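Local coordinates for monooxygenase (Agrobacterium tumefaciens, PDB 2I7G), which probably catalyses the oxygen-dependent oxidation of an as yet unidentified substrate, as a TIM-barrel enzyme of the luciferase-like monooxygenase family, at residues B[276-281]-B[337-342]; B[25-30]-B[331-336]; B[267-272]-B[291-296]; B[46-51]-B[75-80]. All blocks are in the same frame, centred on the assembly; numbering follows the deposited sequence. Where two conformers were deposited one is given.

Interaction 1: residues B[276-281]-B[337-342]; sequences AEVMNR and GLMPHD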
loop_
_atom_site.group_PDB
_atom_site.type_symbol
_atom_site.label_atom_id
_atom_site.label_comp_id
_atom_site.label_asym_id
_atom_site.label_seq_id
_atom_site.Cartn_x
_atom_site.Cartn_y
_atom_site.Cartn_z
ATOM N N ALA B 276 -10.697 -5.404 28.267
ATOM C CA ALA B 276 -10.020 -4.627 27.189
ATOM C C ALA B 276 -8.550 -5.019 27.019
ATOM O O ALA B 276 -7.956 -4.777 25.970
ATOM C CB ALA B 276 -10.151 -3.104 27.421
ATOM N N GLU B 277 -7.968 -5.627 28.058
ATOM C CA GLU B 277 -6.546 -6.053 28.049
ATOM C C GLU B 277 -5.549 -4.923 27.728
ATOM O O GLU B 277 -4.447 -5.163 27.200
ATOM C CB GLU B 277 -6.342 -7.254 27.105
ATOM C CG GLU B 277 -7.298 -8.428 27.395
ATOM C CD GLU B 277 -7.030 -9.635 26.501
ATOM O OE1 GLU B 277 -6.095 -9.561 25.653
ATOM O OE2 GLU B 277 -7.758 -10.659 26.647
ATOM N N VAL B 278 -5.924 -3.690 28.027
ATOM C CA VAL B 278 -5.016 -2.576 27.809
ATOM C C VAL B 278 -3.774 -2.674 28.734
ATOM O O VAL B 278 -2.644 -2.461 28.278
ATOM C CB VAL B 278 -5.751 -1.217 27.994
ATOM C CG1 VAL B 278 -4.752 -0.039 27.960
ATOM C CG2 VAL B 278 -6.825 -1.060 26.919
HETATM N N MSE B 279 -3.987 -3.013 30.012
HETATM C CA MSE B 279 -2.887 -2.974 30.989
HETATM C C MSE B 279 -1.758 -4.000 30.721
HETATM O O MSE B 279 -0.601 -3.780 31.143
HETATM C CB MSE B 279 -3.412 -3.040 32.442
HETATM C CG MSE B 279 -4.382 -1.884 32.798
HETATM SE SE MSE B 279 -3.533 -0.108 32.565
HETATM C CE MSE B 279 -4.959 0.750 31.618
ATOM N N ASN B 280 -2.100 -5.092 30.028
ATOM C CA ASN B 280 -1.123 -6.109 29.608
ATOM C C ASN B 280 0.017 -5.539 28.756
ATOM O O ASN B 280 1.133 -6.084 28.760
ATOM C CB ASN B 280 -1.818 -7.247 28.841
ATOM C CG ASN B 280 -2.701 -8.117 29.737
ATOM O OD1 ASN B 280 -3.607 -8.800 29.256
ATOM N ND2 ASN B 280 -2.437 -8.094 31.035
ATOM N N ARG B 281 -0.278 -4.468 28.017
ATOM C CA ARG B 281 0.735 -3.763 27.223
ATOM C C ARG B 281 1.215 -2.494 27.958
ATOM O O ARG B 281 2.439 -2.303 28.148
ATOM C CB ARG B 281 0.237 -3.407 25.815
ATOM C CG ARG B 281 1.206 -2.483 25.066
ATOM C CD ARG B 281 1.279 -2.854 23.575
ATOM N NE ARG B 281 0.063 -2.503 22.811
ATOM C CZ ARG B 281 -0.195 -1.308 22.297
ATOM N NH1 ARG B 281 0.648 -0.272 22.500
ATOM N NH2 ARG B 281 -1.315 -1.146 21.597
ATOM N N GLY B 337 -5.218 -2.810 22.653
ATOM C CA GLY B 337 -5.779 -4.107 23.023
ATOM C C GLY B 337 -7.199 -4.293 22.480
ATOM O O GLY B 337 -7.476 -4.042 21.298
ATOM N N LEU B 338 -8.100 -4.726 23.342
ATOM C CA LEU B 338 -9.453 -5.041 22.922
ATOM C C LEU B 338 -10.437 -3.955 23.371
ATOM O O LEU B 338 -11.605 -4.259 23.647
ATOM C CB LEU B 338 -9.881 -6.422 23.461
ATOM C CG LEU B 338 -8.921 -7.616 23.209
ATOM C CD1 LEU B 338 -9.520 -8.957 23.648
ATOM C CD2 LEU B 338 -8.460 -7.626 21.741
HETATM N N MSE B 339 -9.972 -2.706 23.451
HETATM C CA MSE B 339 -10.895 -1.584 23.767
HETATM C C MSE B 339 -12.088 -1.687 22.824
HETATM O O MSE B 339 -11.903 -1.800 21.597
HETATM C CB MSE B 339 -10.261 -0.211 23.540
HETATM C CG MSE B 339 -9.285 0.283 24.603
HETATM SE SE MSE B 339 -10.245 0.466 26.316
HETATM C CE MSE B 339 -11.312 2.048 25.863
ATOM N N PRO B 340 -13.307 -1.619 23.365
ATOM C CA PRO B 340 -14.494 -1.705 22.507
ATOM C C PRO B 340 -14.542 -0.524 21.500
ATOM O O PRO B 340 -14.243 0.647 21.851
ATOM C CB PRO B 340 -15.647 -1.602 23.500
ATOM C CG PRO B 340 -15.073 -1.974 24.807
ATOM C CD PRO B 340 -13.664 -1.489 24.790
ATOM N N HIS B 341 -14.936 -0.839 20.276
ATOM C CA HIS B 341 -15.024 0.170 19.203
ATOM C C HIS B 341 -15.901 1.391 19.563
ATOM O O HIS B 341 -15.521 2.536 19.302
ATOM C CB HIS B 341 -15.554 -0.503 17.928
ATOM C CG HIS B 341 -15.597 0.418 16.751
ATOM N ND1 HIS B 341 -14.492 1.113 16.319
ATOM C CD2 HIS B 341 -16.621 0.798 15.950
ATOM C CE1 HIS B 341 -14.815 1.843 15.264
ATOM N NE2 HIS B 341 -16.104 1.673 15.025
ATOM N N ASP B 342 -17.052 1.134 20.189
ATOM C CA ASP B 342 -17.988 2.214 20.565
ATOM C C ASP B 342 -17.308 3.237 21.488
ATOM O O ASP B 342 -17.453 4.454 21.308
ATOM C CB ASP B 342 -19.309 1.669 21.175
ATOM C CG ASP B 342 -19.119 0.958 22.515
ATOM O OD1 ASP B 342 -18.124 0.231 22.706
ATOM O OD2 ASP B 342 -19.990 1.129 23.397
#
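A276 and L338 join two loops of the TIM barrel: 276-281 leads into helix 279-286, part of a helical excursion between strands 252-260 and 307-309. Segment 337-342, for its part, connects the C-terminal end of strand 329-333 to helix 341-363. The polar link is a single backbone hydrogen bond, L338 N to A276 O, short at 2.6 Å and fairly straight (159° at the hydrogen), with the donor tilted somewhat out of the carbonyl plane. G337 makes room for it: with no side chain and a positive phi of 50°, it lets A276 O come up against the chain just before the donor. Apolar contact is made chiefly by M339, a selenomethionine. A bend at chi2 (-62°) carries SE to 3.7 Å from A276 CB, while M339 CG rests 3.6 Å from V278 CG2. Nearer the surface, E277 and L338 run side by side in the same direction, and the carboxyl carbon E277 CD lies 3.8 Å from the methyl L338 CD1. V278 is also backed by F271 of helix 264-272, and M339 by F259. The guanidinium of R281 lies near G337 N, but its NH2 is taken by a salt bridge to D31. The same carboxylate oxygen, D31 OD1, also accepts from G337 N, so that R281 NH2 and G337 N lie 4.4 Å apart around it.

Interaction 2: residues B[25-30]-B[331-336]; sequences GLYTFA and LLQMAI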
loop_
_atom_site.group_PDB
_atom_site.type_symbol
_atom_site.label_atom_id
_atom_site.label_comp_id
_atom_site.label_asym_id
_atom_site.label_seq_id
_atom_site.Cartn_x
_atom_site.Cartn_y
_atom_site.Cartn_z
ATOM N N GLY B 25 -3.486 14.928 17.321
ATOM C CA GLY B 25 -3.800 13.753 16.562
ATOM C C GLY B 25 -3.909 12.478 17.366
ATOM O O GLY B 25 -3.804 12.472 18.618
ATOM N N LEU B 26 -4.067 11.398 16.617
ATOM C CA LEU B 26 -4.254 10.044 17.167
ATOM C C LEU B 26 -3.254 9.127 16.486
ATOM O O LEU B 26 -2.854 9.398 15.342
ATOM C CB LEU B 26 -5.636 9.479 16.823
ATOM C CG LEU B 26 -6.814 10.098 17.606
ATOM C CD1 LEU B 26 -8.166 9.906 16.886
ATOM C CD2 LEU B 26 -6.811 9.540 19.022
ATOM N N TYR B 27 -2.857 8.073 17.184
ATOM C CA TYR B 27 -2.163 6.944 16.503
ATOM C C TYR B 27 -2.600 5.617 17.080
ATOM O O TYR B 27 -3.057 5.574 18.227
ATOM C CB TYR B 27 -0.647 7.112 16.456
ATOM C CG TYR B 27 0.100 6.961 17.766
ATOM C CD1 TYR B 27 0.984 5.887 17.962
ATOM C CD2 TYR B 27 -0.060 7.891 18.802
ATOM C CE1 TYR B 27 1.697 5.759 19.150
ATOM C CE2 TYR B 27 0.635 7.752 20.016
ATOM C CZ TYR B 27 1.500 6.674 20.176
ATOM O OH TYR B 27 2.196 6.546 21.358
ATOM N N THR B 28 -2.453 4.531 16.318
ATOM C CA THR B 28 -2.825 3.204 16.827
ATOM C C THR B 28 -1.980 2.172 16.086
ATOM O O THR B 28 -1.443 2.468 14.983
ATOM C CB THR B 28 -4.356 2.928 16.700
ATOM O OG1 THR B 28 -4.703 1.619 17.213
ATOM C CG2 THR B 28 -4.799 2.995 15.235
ATOM N N PHE B 29 -1.925 0.977 16.680
ATOM C CA PHE B 29 -1.284 -0.175 16.094
ATOM C C PHE B 29 -2.303 -1.150 15.507
ATOM O O PHE B 29 -1.898 -2.151 14.861
ATOM C CB PHE B 29 -0.419 -0.907 17.147
ATOM C CG PHE B 29 0.690 -0.055 17.735
ATOM C CD1 PHE B 29 1.154 1.082 17.070
ATOM C CD2 PHE B 29 1.275 -0.410 18.954
ATOM C CE1 PHE B 29 2.206 1.856 17.592
ATOM C CE2 PHE B 29 2.298 0.342 19.502
ATOM C CZ PHE B 29 2.773 1.498 18.837
ATOM N N ALA B 30 -3.598 -0.854 15.739
ATOM C CA ALA B 30 -4.700 -1.657 15.215
ATOM C C ALA B 30 -4.580 -3.092 15.748
ATOM O O ALA B 30 -4.478 -4.066 14.990
ATOM C CB ALA B 30 -4.704 -1.625 13.671
ATOM N N LEU B 331 0.276 13.531 19.944
ATOM C CA LEU B 331 -0.368 12.353 19.388
ATOM C C LEU B 331 -0.791 11.386 20.501
ATOM O O LEU B 331 0.023 10.999 21.341
ATOM C CB LEU B 331 0.573 11.599 18.428
ATOM C CG LEU B 331 0.978 12.243 17.106
ATOM C CD1 LEU B 331 1.656 11.117 16.242
ATOM C CD2 LEU B 331 -0.244 12.885 16.372
ATOM N N LEU B 332 -2.059 10.991 20.476
ATOM C CA LEU B 332 -2.627 10.193 21.564
ATOM C C LEU B 332 -2.969 8.796 21.043
ATOM O O LEU B 332 -3.670 8.691 20.010
ATOM C CB LEU B 332 -3.908 10.918 22.017
ATOM C CG LEU B 332 -4.656 10.238 23.155
ATOM C CD1 LEU B 332 -3.788 10.107 24.436
ATOM C CD2 LEU B 332 -6.070 10.960 23.445
ATOM N N GLN B 333 -2.549 7.750 21.757
ATOM C CA GLN B 333 -2.914 6.366 21.403
ATOM C C GLN B 333 -3.932 5.870 22.437
ATOM O O GLN B 333 -3.582 5.655 23.609
ATOM C CB GLN B 333 -1.675 5.461 21.347
ATOM C CG GLN B 333 -2.037 3.996 21.072
ATOM C CD GLN B 333 -0.814 3.096 20.877
ATOM O OE1 GLN B 333 0.081 3.390 20.077
ATOM N NE2 GLN B 333 -0.816 1.994 21.529
HETATM N N MSE B 334 -5.189 5.756 22.005
HETATM C CA MSE B 334 -6.297 5.262 22.847
HETATM C C MSE B 334 -6.668 3.829 22.464
HETATM O O MSE B 334 -6.919 2.967 23.326
HETATM C CB MSE B 334 -7.550 6.142 22.657
HETATM C CG MSE B 334 -7.336 7.628 22.864
HETATM SE SE MSE B 334 -9.020 8.668 22.811
HETATM C CE MSE B 334 -9.530 8.338 20.988
ATOM N N ALA B 335 -6.739 3.579 21.153
ATOM C CA ALA B 335 -7.263 2.286 20.652
ATOM C C ALA B 335 -6.150 1.251 20.866
ATOM O O ALA B 335 -5.228 1.113 20.026
ATOM C CB ALA B 335 -7.646 2.403 19.183
ATOM N N ILE B 336 -6.209 0.599 22.028
ATOM C CA ILE B 336 -5.182 -0.369 22.486
ATOM C C ILE B 336 -5.885 -1.668 22.858
ATOM O O ILE B 336 -7.030 -1.641 23.309
ATOM C CB ILE B 336 -4.426 0.210 23.711
ATOM C CG1 ILE B 336 -3.682 1.486 23.317
ATOM C CG2 ILE B 336 -3.398 -0.781 24.299
ATOM C CD1 ILE B 336 -3.229 2.265 24.513
HETATM O O HOH W 1 -5.783 5.682 19.122
HETATM O O HOH W 2 -2.660 0.547 19.407
#
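G25 O accepts from L332 N at 2.9 Å and L332 O from Y27 N at 3.0 Å, zipping the two chains together in parallel with G25 beside L331 and L26 beside L332. Packing is tight here. The methylene Q333 CB lies over one face of the Y27 ring, 3.7 Å from its centroid and 19° off the normal, a CH-pi contact. The ring owes its place to a chi1 of 71°, which sets CG between the backbone N and the carbonyl carbon; its CD2 then lies 3.8 Å from L331 CB, and its edge faces L331 O. These are the first and last strands of the TIM barrel, 23-28 and 329-333, and their pairing closes the cylinder. The Y27 and L331 side chains reach N255 of the other neighbouring strand, whereas L26 points to the opposite face and packs on I348 and Y351 of helix 341-363. Past Q333 the chains diverge and water replaces direct backbone pairing. Water 1 donates to Y27 O and accepts from M334 N; water 2 spans F29 N and A335 O. One direct bond survives in this looser end: T28 OG1, anti to its own N, donates to A335 O at 2.9 Å, in the carbonyl plane and on a lone pair. T28 OG1 also accepts from A30 N at 3.1 Å, forming an ST turn where the strand gives way to loop.

Interaction 3: residues B[267-272]-B[291-296]; sequences AADQFY and TNRAHF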
loop_
_atom_site.group_PDB
_atom_site.type_symbol
_atom_site.label_atom_id
_atom_site.label_comp_id
_atom_site.label_asym_id
_atom_site.label_seq_id
_atom_site.Cartn_x
_atom_site.Cartn_y
_atom_site.Cartn_z
ATOM N N ALA B 267 -13.476 7.071 31.951
ATOM C CA ALA B 267 -12.239 6.898 31.186
ATOM C C ALA B 267 -11.299 5.894 31.878
ATOM O O ALA B 267 -10.776 4.971 31.215
ATOM C CB ALA B 267 -11.555 8.211 31.001
ATOM N N ALA B 268 -11.078 6.074 33.175
ATOM C CA ALA B 268 -10.207 5.168 33.937
ATOM C C ALA B 268 -10.732 3.722 33.908
ATOM O O ALA B 268 -9.966 2.791 33.584
ATOM C CB ALA B 268 -10.069 5.664 35.395
ATOM N N ASP B 269 -12.021 3.537 34.226
ATOM C CA ASP B 269 -12.613 2.193 34.324
ATOM C C ASP B 269 -12.520 1.486 32.969
ATOM O O ASP B 269 -12.104 0.320 32.883
ATOM C CB ASP B 269 -14.075 2.257 34.775
ATOM C CG ASP B 269 -14.246 2.641 36.255
ATOM O OD1 ASP B 269 -13.269 2.670 37.021
ATOM O OD2 ASP B 269 -15.403 2.922 36.649
ATOM N N GLN B 270 -12.891 2.207 31.912
ATOM C CA GLN B 270 -12.938 1.614 30.582
ATOM C C GLN B 270 -11.544 1.262 30.080
ATOM O O GLN B 270 -11.376 0.225 29.431
ATOM C CB GLN B 270 -13.692 2.511 29.580
ATOM C CG GLN B 270 -15.176 2.602 29.911
ATOM C CD GLN B 270 -15.927 3.651 29.080
ATOM O OE1 GLN B 270 -15.378 4.261 28.151
ATOM N NE2 GLN B 270 -17.205 3.881 29.451
ATOM N N PHE B 271 -10.549 2.086 30.415
ATOM C CA PHE B 271 -9.151 1.853 30.002
ATOM C C PHE B 271 -8.499 0.735 30.824
ATOM O O PHE B 271 -7.697 -0.026 30.300
ATOM C CB PHE B 271 -8.354 3.164 30.107
ATOM C CG PHE B 271 -7.158 3.290 29.146
ATOM C CD1 PHE B 271 -5.880 3.519 29.651
ATOM C CD2 PHE B 271 -7.321 3.222 27.758
ATOM C CE1 PHE B 271 -4.772 3.665 28.785
ATOM C CE2 PHE B 271 -6.212 3.379 26.882
ATOM C CZ PHE B 271 -4.950 3.612 27.409
ATOM N N TYR B 272 -8.857 0.627 32.099
ATOM C CA TYR B 272 -8.286 -0.379 33.026
ATOM C C TYR B 272 -9.075 -1.708 33.043
ATOM O O TYR B 272 -8.600 -2.700 33.594
ATOM C CB TYR B 272 -8.315 0.208 34.426
ATOM C CG TYR B 272 -7.613 -0.540 35.537
ATOM C CD1 TYR B 272 -8.347 -1.238 36.498
ATOM C CD2 TYR B 272 -6.212 -0.477 35.676
ATOM C CE1 TYR B 272 -7.705 -1.894 37.583
ATOM C CE2 TYR B 272 -5.558 -1.114 36.759
ATOM C CZ TYR B 272 -6.309 -1.818 37.693
ATOM O OH TYR B 272 -5.675 -2.443 38.741
ATOM N N THR B 291 -3.050 -5.355 37.226
ATOM C CA THR B 291 -3.902 -4.968 38.355
ATOM C C THR B 291 -3.176 -4.103 39.388
ATOM O O THR B 291 -3.631 -3.961 40.539
ATOM C CB THR B 291 -4.548 -6.176 39.024
ATOM O OG1 THR B 291 -3.531 -6.925 39.718
ATOM C CG2 THR B 291 -5.260 -7.040 37.956
ATOM N N ASN B 292 -2.061 -3.498 38.969
ATOM C CA ASN B 292 -1.359 -2.592 39.868
ATOM C C ASN B 292 -2.062 -1.226 39.802
ATOM O O ASN B 292 -1.652 -0.331 39.057
ATOM C CB ASN B 292 0.135 -2.508 39.546
ATOM C CG ASN B 292 0.931 -1.878 40.668
ATOM O OD1 ASN B 292 0.481 -0.925 41.306
ATOM N ND2 ASN B 292 2.110 -2.427 40.936
ATOM N N ARG B 293 -3.132 -1.096 40.586
ATOM C CA ARG B 293 -3.980 0.099 40.580
ATOM C C ARG B 293 -3.193 1.314 41.069
ATOM O O ARG B 293 -3.361 2.408 40.527
ATOM C CB ARG B 293 -5.224 -0.111 41.462
ATOM C CG ARG B 293 -6.247 1.023 41.387
ATOM C CD ARG B 293 -6.998 0.999 40.070
ATOM N NE ARG B 293 -7.703 2.264 39.809
ATOM C CZ ARG B 293 -8.743 2.392 38.984
ATOM N NH1 ARG B 293 -9.318 3.579 38.819
ATOM N NH2 ARG B 293 -9.223 1.338 38.328
ATOM N N ALA B 294 -2.355 1.119 42.087
ATOM C CA ALA B 294 -1.525 2.212 42.616
ATOM C C ALA B 294 -0.697 2.859 41.488
ATOM O O ALA B 294 -0.649 4.093 41.369
ATOM C CB ALA B 294 -0.622 1.724 43.752
ATOM N N HIS B 295 -0.059 2.033 40.657
ATOM C CA HIS B 295 0.757 2.556 39.568
ATOM C C HIS B 295 -0.072 3.214 38.451
ATOM O O HIS B 295 0.290 4.289 37.956
ATOM C CB HIS B 295 1.682 1.485 39.018
ATOM C CG HIS B 295 3.020 1.452 39.694
ATOM N ND1 HIS B 295 3.204 0.918 40.955
ATOM C CD2 HIS B 295 4.235 1.903 39.294
ATOM C CE1 HIS B 295 4.480 1.021 41.291
ATOM N NE2 HIS B 295 5.127 1.612 40.301
ATOM N N PHE B 296 -1.180 2.575 38.068
ATOM C CA PHE B 296 -2.057 3.144 37.049
ATOM C C PHE B 296 -2.603 4.498 37.533
ATOM O O PHE B 296 -2.651 5.472 36.774
ATOM C CB PHE B 296 -3.198 2.178 36.763
ATOM C CG PHE B 296 -4.310 2.757 35.909
ATOM C CD1 PHE B 296 -4.101 3.077 34.573
ATOM C CD2 PHE B 296 -5.581 2.942 36.462
ATOM C CE1 PHE B 296 -5.142 3.592 33.776
ATOM C CE2 PHE B 296 -6.624 3.435 35.673
ATOM C CZ PHE B 296 -6.415 3.753 34.347
HETATM O O HOH W 3 -11.763 0.882 37.564
HETATM O O HOH W 4 -12.199 4.719 38.317
#
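Y272 and F296 come closest in the backbone, their CA atoms 8.2 Å apart, where the last turn of helix 264-272 faces the first turn of helix 293-300. Their rings form an offset stack, centroids 5.0 Å apart and planes at 26°, with Y272 CD2 lying over the F296 face. R293 approaches the Y272 face on which F296 also lies: its CZ sits 4.6 Å from the Y272 centroid, a cation-pi contact, and its CD adds a CH-pi contact. The bend at chi2 (73°) turns the R293 chain across the tyrosine, leaving the guanidinium steeply inclined to the ring with F296 CE2 over its centre. Deeper in, the F271 and F296 rings meet at their edges, F271 CD1 to F296 CE1 at 4.2 Å, and A268 CB touches F296 CE2. Helix 293-300 is capped by N292, whose OD1 accepts from H295 N. D269 OD1 stands 4.4 Å from R293 NH1, bridged to it by water through a weak NH1 bond, while D297 pairs with R293 NE. The aromatic packing thus gives way to a polar, more exposed edge, where D297 and the tyrosine pi face probably share in stabilising the arginine charge.

Interaction 4: residues B[46-51]-B[75-80]; sequences RRLREL and DYVVSS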
loop_
_atom_site.group_PDB
_atom_site.type_symbol
_atom_site.label_atom_id
_atom_site.label_comp_id
_atom_site.label_asym_id
_atom_site.label_seq_id
_atom_site.Cartn_x
_atom_site.Cartn_y
_atom_site.Cartn_z
ATOM N N ARG B 46 -12.792 -7.067 10.148
ATOM C CA ARG B 46 -13.572 -6.218 11.046
ATOM C C ARG B 46 -12.697 -5.128 11.671
ATOM O O ARG B 46 -13.113 -3.978 11.782
ATOM C CB ARG B 46 -14.219 -7.046 12.141
ATOM C CG ARG B 46 -15.202 -6.306 13.047
ATOM C CD ARG B 46 -15.697 -7.242 14.172
ATOM N NE ARG B 46 -15.735 -8.636 13.717
ATOM C CZ ARG B 46 -14.997 -9.626 14.214
ATOM N NH1 ARG B 46 -14.170 -9.396 15.217
ATOM N NH2 ARG B 46 -15.094 -10.845 13.702
ATOM N N ARG B 47 -11.489 -5.492 12.099
ATOM C CA ARG B 47 -10.609 -4.471 12.693
ATOM C C ARG B 47 -10.319 -3.333 11.710
ATOM O O ARG B 47 -10.338 -2.143 12.092
ATOM C CB ARG B 47 -9.305 -5.067 13.231
ATOM C CG ARG B 47 -8.454 -4.020 13.966
ATOM C CD ARG B 47 -9.142 -3.505 15.283
ATOM N NE ARG B 47 -8.465 -2.391 15.992
ATOM C CZ ARG B 47 -8.634 -1.088 15.692
ATOM N NH1 ARG B 47 -9.443 -0.708 14.689
ATOM N NH2 ARG B 47 -8.022 -0.142 16.398
ATOM N N LEU B 48 -10.086 -3.672 10.442
ATOM C CA LEU B 48 -9.740 -2.617 9.474
ATOM C C LEU B 48 -10.978 -1.756 9.129
ATOM O O LEU B 48 -10.858 -0.558 8.911
ATOM C CB LEU B 48 -9.105 -3.229 8.229
ATOM C CG LEU B 48 -7.666 -3.718 8.479
ATOM C CD1 LEU B 48 -7.119 -4.202 7.125
ATOM C CD2 LEU B 48 -6.759 -2.564 9.026
ATOM N N ARG B 49 -12.152 -2.379 9.051
ATOM C CA ARG B 49 -13.384 -1.608 8.872
ATOM C C ARG B 49 -13.535 -0.609 10.034
ATOM O O ARG B 49 -13.754 0.596 9.810
ATOM C CB ARG B 49 -14.613 -2.522 8.744
ATOM C CG ARG B 49 -15.941 -1.788 9.021
ATOM C CD ARG B 49 -17.191 -2.515 8.543
ATOM N NE ARG B 49 -17.333 -3.860 9.095
ATOM C CZ ARG B 49 -17.553 -4.153 10.372
ATOM N NH1 ARG B 49 -17.645 -3.193 11.281
ATOM N NH2 ARG B 49 -17.681 -5.427 10.736
ATOM N N GLU B 50 -13.368 -1.099 11.265
ATOM C CA GLU B 50 -13.438 -0.232 12.446
ATOM C C GLU B 50 -12.364 0.880 12.418
ATOM O O GLU B 50 -12.659 2.059 12.729
ATOM C CB GLU B 50 -13.320 -1.089 13.708
ATOM C CG GLU B 50 -14.602 -1.787 14.055
ATOM C CD GLU B 50 -14.408 -2.874 15.129
ATOM O OE1 GLU B 50 -13.247 -3.174 15.542
ATOM O OE2 GLU B 50 -15.444 -3.468 15.489
ATOM N N LEU B 51 -11.145 0.517 12.005
ATOM C CA LEU B 51 -10.064 1.494 11.941
ATOM C C LEU B 51 -10.408 2.630 10.966
ATOM O O LEU B 51 -10.179 3.816 11.276
ATOM C CB LEU B 51 -8.770 0.799 11.506
ATOM C CG LEU B 51 -7.515 1.692 11.371
ATOM C CD1 LEU B 51 -7.168 2.345 12.732
ATOM C CD2 LEU B 51 -6.394 0.781 10.862
ATOM N N ASP B 75 -1.263 -10.398 16.933
ATOM C CA ASP B 75 -2.210 -9.519 17.587
ATOM C C ASP B 75 -2.263 -8.093 17.020
ATOM O O ASP B 75 -2.831 -7.197 17.672
ATOM C CB ASP B 75 -1.986 -9.481 19.096
ATOM C CG ASP B 75 -0.554 -9.127 19.487
ATOM O OD1 ASP B 75 0.361 -9.233 18.667
ATOM O OD2 ASP B 75 -0.336 -8.795 20.671
ATOM N N TYR B 76 -1.710 -7.887 15.822
ATOM C CA TYR B 76 -1.807 -6.564 15.157
ATOM C C TYR B 76 -2.104 -6.795 13.684
ATOM O O TYR B 76 -1.548 -7.723 13.080
ATOM C CB TYR B 76 -0.496 -5.828 15.228
ATOM C CG TYR B 76 -0.088 -5.430 16.624
ATOM C CD1 TYR B 76 -0.780 -4.434 17.324
ATOM C CD2 TYR B 76 1.027 -6.019 17.223
ATOM C CE1 TYR B 76 -0.396 -4.058 18.630
ATOM C CE2 TYR B 76 1.432 -5.643 18.525
ATOM C CZ TYR B 76 0.724 -4.662 19.200
ATOM O OH TYR B 76 1.134 -4.280 20.476
ATOM N N VAL B 77 -3.016 -6.007 13.134
ATOM C CA VAL B 77 -3.409 -6.218 11.749
ATOM C C VAL B 77 -2.603 -5.347 10.759
ATOM O O VAL B 77 -2.630 -5.617 9.553
ATOM C CB VAL B 77 -4.953 -6.033 11.582
ATOM C CG1 VAL B 77 -5.395 -4.600 11.798
ATOM C CG2 VAL B 77 -5.443 -6.479 10.185
ATOM N N VAL B 78 -1.878 -4.351 11.254
ATOM C CA VAL B 78 -1.157 -3.408 10.350
ATOM C C VAL B 78 0.331 -3.738 10.311
ATOM O O VAL B 78 1.112 -3.258 11.138
ATOM C CB VAL B 78 -1.419 -1.939 10.706
ATOM C CG1 VAL B 78 -0.618 -0.992 9.760
ATOM C CG2 VAL B 78 -2.989 -1.665 10.591
ATOM N N SER B 79 0.714 -4.562 9.352
ATOM C CA SER B 79 2.126 -4.770 9.040
ATOM C C SER B 79 2.529 -3.867 7.881
ATOM O O SER B 79 3.708 -3.737 7.577
ATOM C CB SER B 79 2.405 -6.213 8.656
ATOM O OG SER B 79 1.681 -6.568 7.468
ATOM N N SER B 80 1.532 -3.245 7.237
ATOM C CA SER B 80 1.813 -2.343 6.097
ATOM C C SER B 80 0.998 -1.062 6.240
ATOM O O SER B 80 -0.091 -0.948 5.656
ATOM C CB SER B 80 1.551 -3.072 4.758
ATOM O OG SER B 80 1.891 -2.246 3.653
#
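V77 pushes its two methyls against helix 40-60, the helix of the beta-alpha-beta unit that links barrel strands 23-28 and 65-68; 75-80 belongs to the loop that follows strand 65-68 at the C-terminal end of the barrel. The contact is wholly apolar. V77 CG1 fits the notch between two successive helix residues, 3.8 Å from R47 CG and 3.7 Å from L48 CD2. It is aimed there by a chi1 of 68°, which leaves V77 CG2 to lie against the branch point L48 CG at 3.9 Å. The leucine in turn is a bump on the helix: its CD2 fits between V77 and V78, touching V77 CG1 and, more loosely, V78 CG2. One turn farther along, L51 CD2 comes to the same V78 methyl. R47 gives only its aliphatic stem to the valine; a bend at chi2 (66°) then leads the guanidinium off to a salt bridge with E54. L121 of the second subunit packs on both L48 and V77, so this patch also borders that subunit, and S79 OG is hydrogen-bonded to its Y186 O. V78 CG2 is nearly evenly shared, standing 4.2 Å from both L48 CD2 and L51 CD2.

How the interactions relate
Interaction 2 is the deepest, its centre about 7 Å from the centre of the chain, and joins barrel strands by backbone bonds, a threonine hydroxyl, a CH-pi contact and bridging water. The centres of interactions 1 and 3 lie about 18 and 23 Å from the chain's centre: interaction 1 has one backbone bond and a selenomethionine, while interaction 3 trades in rings and an arginine. They adjoin through M279 and F271. Interaction 4 is buried too, but beside the second subunit, with aliphatic packing alone. Strand 329-333 of interaction 2 runs on into the loop of interaction 1, where R281 reaches F29; A30 meets V77 and V78 of interaction 4. Interactions 3 and 4 do not touch.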